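Local coordinates for synaptotagmin-1 (Arabidopsis thaliana, PDB 7AS6), which helps keep the plasma membrane intact during freezing and osmotic stress, and is represented here by its first C2 domain, a lipid-binding beta sandwich, at residues A[7-21]-A[127-141]. Residues are numbered along the deposited sequence; the frame is centred on the assembly and turned at random.
Sequences VGIVHVKVVRAVGLR and KYRGKLEVELLYKPF
Glu133 O takes two backbone donors: Val15 N at 2.9 Å, in the carbonyl plane, and Arg16 N at 3.3 Å, a weak bond. Two residues, Val15 and Arg16, are thus set against the single Glu133, a classic beta bulge that shifts the otherwise regular antiparallel ladder of strands 8-18 and 131-140 by one residue. Beside it a salt bridge joins Arg16 and Glu133: Arg16 NE meets Glu133 OE1 at 3.1 Å from above the carboxylate, the guanidinium and carboxylate planes 74° apart. Arg16 NH1 has a second anion in Glu57, and Val15 CG1 lies over one face of the guanidinium. At the far end the Phe141 ring lies flat over Gly8, a CH-pi contact with Gly8 CA 3.6 Å from the ring centroid, while Ile9 CD1 sits at the ring edge. Chi1 of Phe141, -57°, sets CG anti to the carbonyl carbon and lays the ring along strand 8-18. Near the other end, Arg21 NH2 donates to Tyr128 O at 3.1 Å. Strands 57-66 and 106-111 flank the pair in its sheet of the C2 sandwich; Val12, Leu132 and Leu136 pack inward on Leu74 and Phe76 of strand 73-80 in the facing sheet.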
ATOM      1  N   VAL A   7       6.341 -13.901  14.082  1.00 77.48           N
ATOM      2  CA  VAL A   7       6.432 -15.193  13.406  1.00 79.55           C
ATOM      3  C   VAL A   7       7.382 -15.119  12.226  1.00 78.05           C
ATOM      4  O   VAL A   7       8.097 -16.081  11.917  1.00 72.78           O
ATOM      5  CB  VAL A   7       5.035 -15.644  12.946  1.00 78.61           C
ATOM      6  CG1 VAL A   7       5.068 -17.083  12.460  1.00 78.80           C
ATOM      7  CG2 VAL A   7       4.023 -15.447  14.049  1.00 84.26           C
ATOM      8  N   GLY A   8       7.363 -14.001  11.522  1.00 75.31           N
ATOM      9  CA  GLY A   8       8.178 -13.843  10.343  1.00 72.47           C
ATOM     10  C   GLY A   8       8.159 -12.396   9.912  1.00 70.69           C
ATOM     11  O   GLY A   8       7.776 -11.506  10.673  1.00 68.55           O
ATOM     12  N   ILE A   9       8.574 -12.176   8.674  1.00 61.79           N
ATOM     13  CA  ILE A   9       8.649 -10.843   8.100  1.00 64.34           C
ATOM     14  C   ILE A   9       7.997 -10.889   6.729  1.00 62.34           C
ATOM     15  O   ILE A   9       8.271 -11.793   5.933  1.00 61.13           O
ATOM     16  CB  ILE A   9      10.104 -10.354   8.005  1.00 62.52           C
ATOM     17  CG1 ILE A   9      10.696 -10.213   9.408  1.00 66.22           C
ATOM     18  CG2 ILE A   9      10.173  -9.028   7.271  1.00 62.83           C
ATOM     19  CD1 ILE A   9      12.184  -9.990   9.406  1.00 64.51           C
ATOM     20  N   VAL A  10       7.112  -9.938   6.458  1.00 60.02           N
ATOM     21  CA  VAL A  10       6.480  -9.825   5.152  1.00 54.91           C
ATOM     22  C   VAL A  10       7.139  -8.679   4.397  1.00 57.90           C
ATOM     23  O   VAL A  10       7.302  -7.576   4.935  1.00 56.78           O
ATOM     24  CB  VAL A  10       4.958  -9.647   5.278  1.00 54.30           C
ATOM     25  CG1 VAL A  10       4.613  -8.440   6.134  1.00 55.67           C
ATOM     26  CG2 VAL A  10       4.335  -9.540   3.907  1.00 52.91           C
ATOM     27  N   HIS A  11       7.562  -8.954   3.168  1.00 55.94           N
ATOM     28  CA  HIS A  11       8.137  -7.949   2.285  1.00 53.25           C
ATOM     29  C   HIS A  11       7.030  -7.463   1.362  1.00 53.79           C
ATOM     30  O   HIS A  11       6.434  -8.266   0.637  1.00 52.44           O
ATOM     31  CB  HIS A  11       9.309  -8.518   1.483  1.00 57.91           C
ATOM     32  CG  HIS A  11      10.450  -8.993   2.332  1.00 62.41           C
ATOM     33  ND1 HIS A  11      11.583  -8.238   2.554  1.00 66.01           N
ATOM     34  CD2 HIS A  11      10.632 -10.147   3.018  1.00 60.08           C
ATOM     35  CE1 HIS A  11      12.412  -8.906   3.336  1.00 61.52           C
ATOM     36  NE2 HIS A  11      11.855 -10.065   3.637  1.00 61.90           N
ATOM     37  N   VAL A  12       6.732  -6.161   1.432  1.00 53.83           N
ATOM     38  CA  VAL A  12       5.641  -5.520   0.697  1.00 46.93           C
ATOM     39  C   VAL A  12       6.260  -4.618  -0.354  1.00 47.39           C
ATOM     40  O   VAL A  12       6.995  -3.678  -0.028  1.00 44.92           O
ATOM     41  CB  VAL A  12       4.727  -4.695   1.617  1.00 50.33           C
ATOM     42  CG1 VAL A  12       3.550  -4.142   0.819  1.00 43.99           C
ATOM     43  CG2 VAL A  12       4.243  -5.526   2.781  1.00 51.81           C
ATOM     44  N   LYS A  13       5.980  -4.897  -1.605  1.00 43.30           N
ATOM     45  CA  LYS A  13       6.456  -4.052  -2.678  1.00 44.96           C
ATOM     46  C   LYS A  13       5.253  -3.287  -3.193  1.00 46.99           C
ATOM     47  O   LYS A  13       4.225  -3.894  -3.520  1.00 44.62           O
ATOM     48  CB  LYS A  13       7.113  -4.869  -3.793  1.00 48.84           C
ATOM     49  CG  LYS A  13       7.865  -4.000  -4.812  1.00 51.85           C
ATOM     50  CD  LYS A  13       8.417  -4.838  -5.958  1.00 57.31           C
ATOM     51  CE  LYS A  13       9.811  -4.391  -6.362  1.00 60.26           C
ATOM     52  NZ  LYS A  13      10.420  -5.394  -7.291  1.00 60.03           N
ATOM     53  N   VAL A  14       5.356  -1.962  -3.213  1.00 39.03           N
ATOM     54  CA  VAL A  14       4.382  -1.137  -3.912  1.00 41.19           C
ATOM     55  C   VAL A  14       4.889  -0.959  -5.335  1.00 38.97           C
ATOM     56  O   VAL A  14       5.889  -0.270  -5.575  1.00 42.47           O
ATOM     57  CB  VAL A  14       4.163   0.215  -3.220  1.00 42.68           C
ATOM     58  CG1 VAL A  14       3.149   1.045  -4.015  1.00 39.70           C
ATOM     59  CG2 VAL A  14       3.666  -0.008  -1.799  1.00 45.73           C
ATOM     60  N   VAL A  15       4.179  -1.545  -6.283  1.00 40.31           N
ATOM     61  CA  VAL A  15       4.663  -1.614  -7.654  1.00 47.63           C
ATOM     62  C   VAL A  15       4.254  -0.361  -8.404  1.00 42.12           C
ATOM     63  O   VAL A  15       5.110   0.443  -8.792  1.00 44.80           O
ATOM     64  CB  VAL A  15       4.140  -2.871  -8.366  1.00 45.69           C
ATOM     65  CG1 VAL A  15       4.638  -2.906  -9.801  1.00 48.77           C
ATOM     66  CG2 VAL A  15       4.584  -4.120  -7.609  1.00 49.97           C
ATOM     67  N   ARG A  16       2.952  -0.193  -8.624  1.00 45.04           N
ATOM     68  CA  ARG A  16       2.452   0.946  -9.378  1.00 44.79           C
ATOM     69  C   ARG A  16       0.982   1.175  -9.045  1.00 46.53           C
ATOM     70  O   ARG A  16       0.316   0.327  -8.444  1.00 47.36           O
ATOM     71  CB  ARG A  16       2.644   0.725 -10.883  1.00 46.89           C
ATOM     72  CG  ARG A  16       1.786  -0.399 -11.468  1.00 52.54           C
ATOM     73  CD  ARG A  16       2.205  -0.762 -12.904  1.00 49.32           C
ATOM     74  NE  ARG A  16       2.442  -2.203 -13.022  1.00 67.68           N
ATOM     75  CZ  ARG A  16       3.637  -2.774 -13.169  1.00 64.27           C
ATOM     76  NH1 ARG A  16       4.732  -2.031 -13.243  1.00 67.36           N
ATOM     77  NH2 ARG A  16       3.738  -4.096 -13.246  1.00 74.90           N
ATOM     78  N   ALA A  17       0.494   2.355  -9.427  1.00 45.27           N
ATOM     79  CA  ALA A  17      -0.928   2.635  -9.512  1.00 45.88           C
ATOM     80  C   ALA A  17      -1.258   2.938 -10.964  1.00 46.14           C
ATOM     81  O   ALA A  17      -0.417   3.436 -11.717  1.00 45.77           O
ATOM     82  CB  ALA A  17      -1.352   3.800  -8.620  1.00 44.83           C
ATOM     83  N   VAL A  18      -2.477   2.599 -11.359  1.00 47.92           N
ATOM     84  CA  VAL A  18      -2.928   2.751 -12.735  1.00 50.27           C
ATOM     85  C   VAL A  18      -4.293   3.404 -12.715  1.00 49.61           C
ATOM     86  O   VAL A  18      -5.174   3.000 -11.948  1.00 51.10           O
ATOM     87  CB  VAL A  18      -2.988   1.396 -13.469  1.00 55.01           C
ATOM     88  CG1 VAL A  18      -3.583   1.562 -14.848  1.00 57.68           C
ATOM     89  CG2 VAL A  18      -1.604   0.805 -13.565  1.00 55.03           C
ATOM     90  N   GLY A  19      -4.468   4.419 -13.547  1.00 51.83           N
ATOM     91  CA  GLY A  19      -5.779   5.007 -13.720  1.00 50.83           C
ATOM     92  C   GLY A  19      -6.252   5.881 -12.585  1.00 51.51           C
ATOM     93  O   GLY A  19      -7.461   5.967 -12.349  1.00 51.85           O
ATOM     94  N   LEU A  20      -5.336   6.532 -11.871  1.00 48.36           N
ATOM     95  CA  LEU A  20      -5.728   7.432 -10.794  1.00 50.47           C
ATOM     96  C   LEU A  20      -6.559   8.589 -11.339  1.00 50.75           C
ATOM     97  O   LEU A  20      -6.386   9.020 -12.482  1.00 50.27           O
ATOM     98  CB  LEU A  20      -4.494   7.973 -10.073  1.00 47.23           C
ATOM     99  CG  LEU A  20      -3.618   6.949  -9.360  1.00 44.83           C
ATOM    100  CD1 LEU A  20      -2.512   7.665  -8.613  1.00 39.62           C
ATOM    101  CD2 LEU A  20      -4.464   6.112  -8.410  1.00 42.41           C
ATOM    102  N   ARG A  21      -7.487   9.071 -10.512  1.00 47.64           N
ATOM    103  CA  ARG A  21      -8.328  10.199 -10.884  1.00 52.68           C
ATOM    104  C   ARG A  21      -7.529  11.486 -10.862  1.00 48.99           C
ATOM    105  O   ARG A  21      -6.637  11.668 -10.036  1.00 51.84           O
ATOM    106  CB  ARG A  21      -9.502  10.347  -9.919  1.00 54.54           C
ATOM    107  CG  ARG A  21     -10.373   9.135  -9.812  1.00 62.48           C
ATOM    108  CD  ARG A  21     -11.690   9.482  -9.165  1.00 73.64           C
ATOM    109  NE  ARG A  21     -12.362  10.578  -9.859  1.00 80.16           N
ATOM    110  CZ  ARG A  21     -13.026  10.450 -11.005  1.00 81.67           C
ATOM    111  NH1 ARG A  21     -13.609  11.515 -11.555  1.00 77.74           N
ATOM    112  NH2 ARG A  21     -13.106   9.263 -11.602  1.00 75.10           N
ATOM    113  N   LYS A 127     -17.550   6.418  -7.849  1.00108.26           N
ATOM    114  CA  LYS A 127     -16.666   6.681  -8.977  1.00101.57           C
ATOM    115  C   LYS A 127     -15.441   5.762  -8.939  1.00 95.65           C
ATOM    116  O   LYS A 127     -14.975   5.349  -7.874  1.00 94.06           O
ATOM    117  CB  LYS A 127     -16.234   8.153  -8.970  1.00 96.30           C
ATOM    118  CG  LYS A 127     -15.457   8.567  -7.715  1.00 93.33           C
ATOM    119  CD  LYS A 127     -15.281  10.086  -7.570  1.00 91.13           C
ATOM    120  CE  LYS A 127     -14.214  10.406  -6.512  1.00 86.77           C
ATOM    121  NZ  LYS A 127     -14.174  11.826  -6.030  1.00 89.58           N
ATOM    122  N   TYR A 128     -14.928   5.430 -10.126  1.00 87.55           N
ATOM    123  CA  TYR A 128     -13.730   4.604 -10.233  1.00 80.57           C
ATOM    124  C   TYR A 128     -12.498   5.409  -9.837  1.00 75.66           C
ATOM    125  O   TYR A 128     -12.346   6.566 -10.239  1.00 72.62           O
ATOM    126  CB  TYR A 128     -13.575   4.080 -11.657  1.00 76.67           C
ATOM    127  CG  TYR A 128     -12.307   3.294 -11.902  1.00 74.64           C
ATOM    128  CD1 TYR A 128     -12.142   2.027 -11.359  1.00 75.37           C
ATOM    129  CD2 TYR A 128     -11.280   3.810 -12.691  1.00 71.96           C
ATOM    130  CE1 TYR A 128     -10.989   1.293 -11.585  1.00 74.39           C
ATOM    131  CE2 TYR A 128     -10.122   3.085 -12.927  1.00 72.79           C
ATOM    132  CZ  TYR A 128      -9.980   1.821 -12.370  1.00 73.22           C
ATOM    133  OH  TYR A 128      -8.833   1.079 -12.595  1.00 74.54           O
ATOM    134  N   ARG A 129     -11.603   4.791  -9.066  1.00 70.64           N
ATOM    135  CA  ARG A 129     -10.507   5.530  -8.455  1.00 65.94           C
ATOM    136  C   ARG A 129      -9.128   5.009  -8.842  1.00 61.95           C
ATOM    137  O   ARG A 129      -8.124   5.516  -8.337  1.00 58.88           O
ATOM    138  CB  ARG A 129     -10.675   5.528  -6.934  1.00 65.93           C
ATOM    139  CG  ARG A 129     -11.870   6.358  -6.464  1.00 70.74           C
ATOM    140  CD  ARG A 129     -11.969   6.412  -4.945  1.00 69.60           C
ATOM    141  NE  ARG A 129     -13.242   6.962  -4.478  1.00 78.69           N
ATOM    142  CZ  ARG A 129     -13.414   8.203  -4.028  1.00 81.45           C
ATOM    143  NH1 ARG A 129     -12.392   9.055  -3.977  1.00 75.46           N
ATOM    144  NH2 ARG A 129     -14.617   8.597  -3.625  1.00 85.87           N
ATOM    145  N   GLY A 130      -9.043   4.045  -9.743  1.00 64.70           N
ATOM    146  CA  GLY A 130      -7.769   3.472 -10.126  1.00 59.17           C
ATOM    147  C   GLY A 130      -7.490   2.162  -9.412  1.00 59.62           C
ATOM    148  O   GLY A 130      -8.240   1.692  -8.550  1.00 59.18           O
ATOM    149  N   LYS A 131      -6.373   1.563  -9.797  1.00 55.44           N
ATOM    150  CA  LYS A 131      -5.933   0.291  -9.246  1.00 57.84           C
ATOM    151  C   LYS A 131      -4.555   0.479  -8.641  1.00 53.16           C
ATOM    152  O   LYS A 131      -3.741   1.242  -9.168  1.00 57.25           O
ATOM    153  CB  LYS A 131      -5.888  -0.801 -10.328  1.00 56.98           C
ATOM    154  CG  LYS A 131      -7.254  -1.245 -10.804  1.00 68.98           C
ATOM    155  CD  LYS A 131      -7.161  -2.280 -11.914  1.00 74.68           C
ATOM    156  CE  LYS A 131      -8.497  -2.993 -12.115  1.00 83.11           C
ATOM    157  NZ  LYS A 131      -9.608  -2.037 -12.361  1.00 88.67           N
ATOM    158  N   LEU A 132      -4.295  -0.199  -7.531  1.00 52.68           N
ATOM    159  CA  LEU A 132      -2.956  -0.277  -6.969  1.00 50.42           C
ATOM    160  C   LEU A 132      -2.452  -1.702  -7.123  1.00 51.00           C
ATOM    161  O   LEU A 132      -3.185  -2.648  -6.824  1.00 51.50           O
ATOM    162  CB  LEU A 132      -2.947   0.109  -5.496  1.00 48.84           C
ATOM    163  CG  LEU A 132      -1.570   0.214  -4.853  1.00 49.28           C
ATOM    164  CD1 LEU A 132      -0.776   1.350  -5.468  1.00 40.76           C
ATOM    165  CD2 LEU A 132      -1.667   0.380  -3.338  1.00 45.91           C
ATOM    166  N   GLU A 133      -1.214  -1.857  -7.597  1.00 48.89           N
ATOM    167  CA  GLU A 133      -0.589  -3.174  -7.756  1.00 51.52           C
ATOM    168  C   GLU A 133       0.553  -3.321  -6.763  1.00 48.78           C
ATOM    169  O   GLU A 133       1.436  -2.456  -6.691  1.00 45.93           O
ATOM    170  CB  GLU A 133      -0.089  -3.385  -9.185  1.00 50.22           C
ATOM    171  CG  GLU A 133      -1.220  -3.226 -10.202  1.00 59.78           C
ATOM    172  CD  GLU A 133      -0.862  -3.692 -11.598  1.00 68.14           C
ATOM    173  OE1 GLU A 133       0.312  -4.056 -11.827  1.00 71.58           O
ATOM    174  OE2 GLU A 133      -1.768  -3.705 -12.469  1.00 72.76           O
ATOM    175  N   VAL A 134       0.513  -4.397  -5.973  1.00 43.45           N
ATOM    176  CA  VAL A 134       1.479  -4.637  -4.908  1.00 47.91           C
ATOM    177  C   VAL A 134       1.918  -6.101  -4.959  1.00 50.40           C
ATOM    178  O   VAL A 134       1.311  -6.933  -5.636  1.00 52.99           O
ATOM    179  CB  VAL A 134       0.909  -4.305  -3.512  1.00 48.14           C
ATOM    180  CG1 VAL A 134       0.249  -2.927  -3.492  1.00 45.81           C
ATOM    181  CG2 VAL A 134      -0.082  -5.357  -3.097  1.00 49.84           C
ATOM    182  N   GLU A 135       2.987  -6.411  -4.225  1.00 48.47           N
ATOM    183  CA  GLU A 135       3.475  -7.780  -4.067  1.00 49.30           C
ATOM    184  C   GLU A 135       3.792  -8.040  -2.609  1.00 51.32           C
ATOM    185  O   GLU A 135       4.209  -7.137  -1.879  1.00 54.13           O
ATOM    186  CB  GLU A 135       4.755  -8.068  -4.839  1.00 52.02           C
ATOM    187  CG  GLU A 135       4.649  -8.121  -6.335  1.00 54.93           C
ATOM    188  CD  GLU A 135       6.011  -8.396  -6.943  1.00 63.47           C
ATOM    189  OE1 GLU A 135       6.873  -8.952  -6.210  1.00 59.65           O
ATOM    190  OE2 GLU A 135       6.228  -8.031  -8.127  1.00 63.87           O
ATOM    191  N   LEU A 136       3.621  -9.283  -2.200  1.00 51.23           N
ATOM    192  CA  LEU A 136       3.979  -9.701  -0.859  1.00 50.79           C
ATOM    193  C   LEU A 136       4.912 -10.891  -0.954  1.00 52.74           C
ATOM    194  O   LEU A 136       4.708 -11.784  -1.781  1.00 55.20           O
ATOM    195  CB  LEU A 136       2.747 -10.078  -0.038  1.00 53.27           C
ATOM    196  CG  LEU A 136       1.603  -9.079   0.092  1.00 54.91           C
ATOM    197  CD1 LEU A 136       0.560  -9.651   1.032  1.00 58.53           C
ATOM    198  CD2 LEU A 136       2.085  -7.724   0.582  1.00 50.16           C
ATOM    199  N   LEU A 137       5.948 -10.890  -0.119  1.00 52.54           N
ATOM    200  CA  LEU A 137       6.822 -12.046   0.053  1.00 55.39           C
ATOM    201  C   LEU A 137       6.940 -12.311   1.546  1.00 57.01           C
ATOM    202  O   LEU A 137       7.497 -11.490   2.281  1.00 52.63           O
ATOM    203  CB  LEU A 137       8.197 -11.821  -0.578  1.00 52.39           C
ATOM    204  CG  LEU A 137       9.208 -12.930  -0.274  1.00 58.56           C
ATOM    205  CD1 LEU A 137       8.733 -14.262  -0.842  1.00 57.64           C
ATOM    206  CD2 LEU A 137      10.588 -12.578  -0.802  1.00 62.44           C
ATOM    207  N   TYR A 138       6.420 -13.449   2.000  1.00 55.10           N
ATOM    208  CA  TYR A 138       6.440 -13.775   3.417  1.00 57.55           C
ATOM    209  C   TYR A 138       7.632 -14.676   3.709  1.00 62.35           C
ATOM    210  O   TYR A 138       7.753 -15.764   3.136  1.00 63.86           O
ATOM    211  CB  TYR A 138       5.139 -14.442   3.847  1.00 56.34           C
ATOM    212  CG  TYR A 138       5.134 -14.802   5.309  1.00 62.69           C
ATOM    213  CD1 TYR A 138       5.437 -13.845   6.268  1.00 64.75           C
ATOM    214  CD2 TYR A 138       4.833 -16.094   5.736  1.00 64.24           C
ATOM    215  CE1 TYR A 138       5.441 -14.157   7.606  1.00 68.59           C
ATOM    216  CE2 TYR A 138       4.840 -16.421   7.083  1.00 65.67           C
ATOM    217  CZ  TYR A 138       5.150 -15.441   8.012  1.00 69.77           C
ATOM    218  OH  TYR A 138       5.159 -15.729   9.358  1.00 74.96           O
ATOM    219  N   LYS A 139       8.514 -14.216   4.591  1.00 62.52           N
ATOM    220  CA  LYS A 139       9.643 -15.020   5.039  1.00 65.03           C
ATOM    221  C   LYS A 139       9.414 -15.377   6.497  1.00 68.01           C
ATOM    222  O   LYS A 139       9.662 -14.549   7.388  1.00 66.95           O
ATOM    223  CB  LYS A 139      10.963 -14.267   4.863  1.00 66.08           C
ATOM    224  CG  LYS A 139      11.268 -13.928   3.415  1.00 65.23           C
ATOM    225  CD  LYS A 139      11.332 -15.183   2.541  1.00 69.52           C
ATOM    226  CE  LYS A 139      12.766 -15.649   2.342  1.00 73.24           C
ATOM    227  NZ  LYS A 139      12.861 -16.787   1.382  1.00 79.01           N
ATOM    228  N   PRO A 140       8.902 -16.568   6.791  1.00 67.13           N
ATOM    229  CA  PRO A 140       8.754 -16.988   8.186  1.00 72.73           C
ATOM    230  C   PRO A 140      10.100 -17.376   8.776  1.00 76.03           C
ATOM    231  O   PRO A 140      11.039 -17.729   8.057  1.00 75.69           O
ATOM    232  CB  PRO A 140       7.824 -18.201   8.082  1.00 70.02           C
ATOM    233  CG  PRO A 140       8.147 -18.776   6.730  1.00 67.22           C
ATOM    234  CD  PRO A 140       8.453 -17.603   5.841  1.00 66.87           C
ATOM    235  N   PHE A 141      10.191 -17.286  10.103  1.00 77.28           N
ATOM    236  CA  PHE A 141      11.408 -17.669  10.810  1.00 85.71           C
ATOM    237  C   PHE A 141      11.444 -19.177  11.010  1.00 86.24           C
ATOM    238  O   PHE A 141      10.406 -19.838  11.020  1.00 87.71           O
ATOM    239  CB  PHE A 141      11.494 -16.970  12.165  1.00 84.41           C
ATOM    240  CG  PHE A 141      11.430 -15.468  12.088  1.00 79.19           C
ATOM    241  CD1 PHE A 141      12.078 -14.778  11.078  1.00 77.61           C
ATOM    242  CD2 PHE A 141      10.727 -14.749  13.036  1.00 74.87           C
ATOM    243  CE1 PHE A 141      12.018 -13.401  11.014  1.00 75.32           C
ATOM    244  CE2 PHE A 141      10.666 -13.378  12.978  1.00 75.57           C
ATOM    245  CZ  PHE A 141      11.312 -12.700  11.967  1.00 76.47           C
TER
HETATM  246  O   HOH W   1       8.042  -6.501  -9.395  1.00 65.89           O
HETATM  247  O   HOH W   2      -7.677   8.083  -8.125  1.00 56.36           O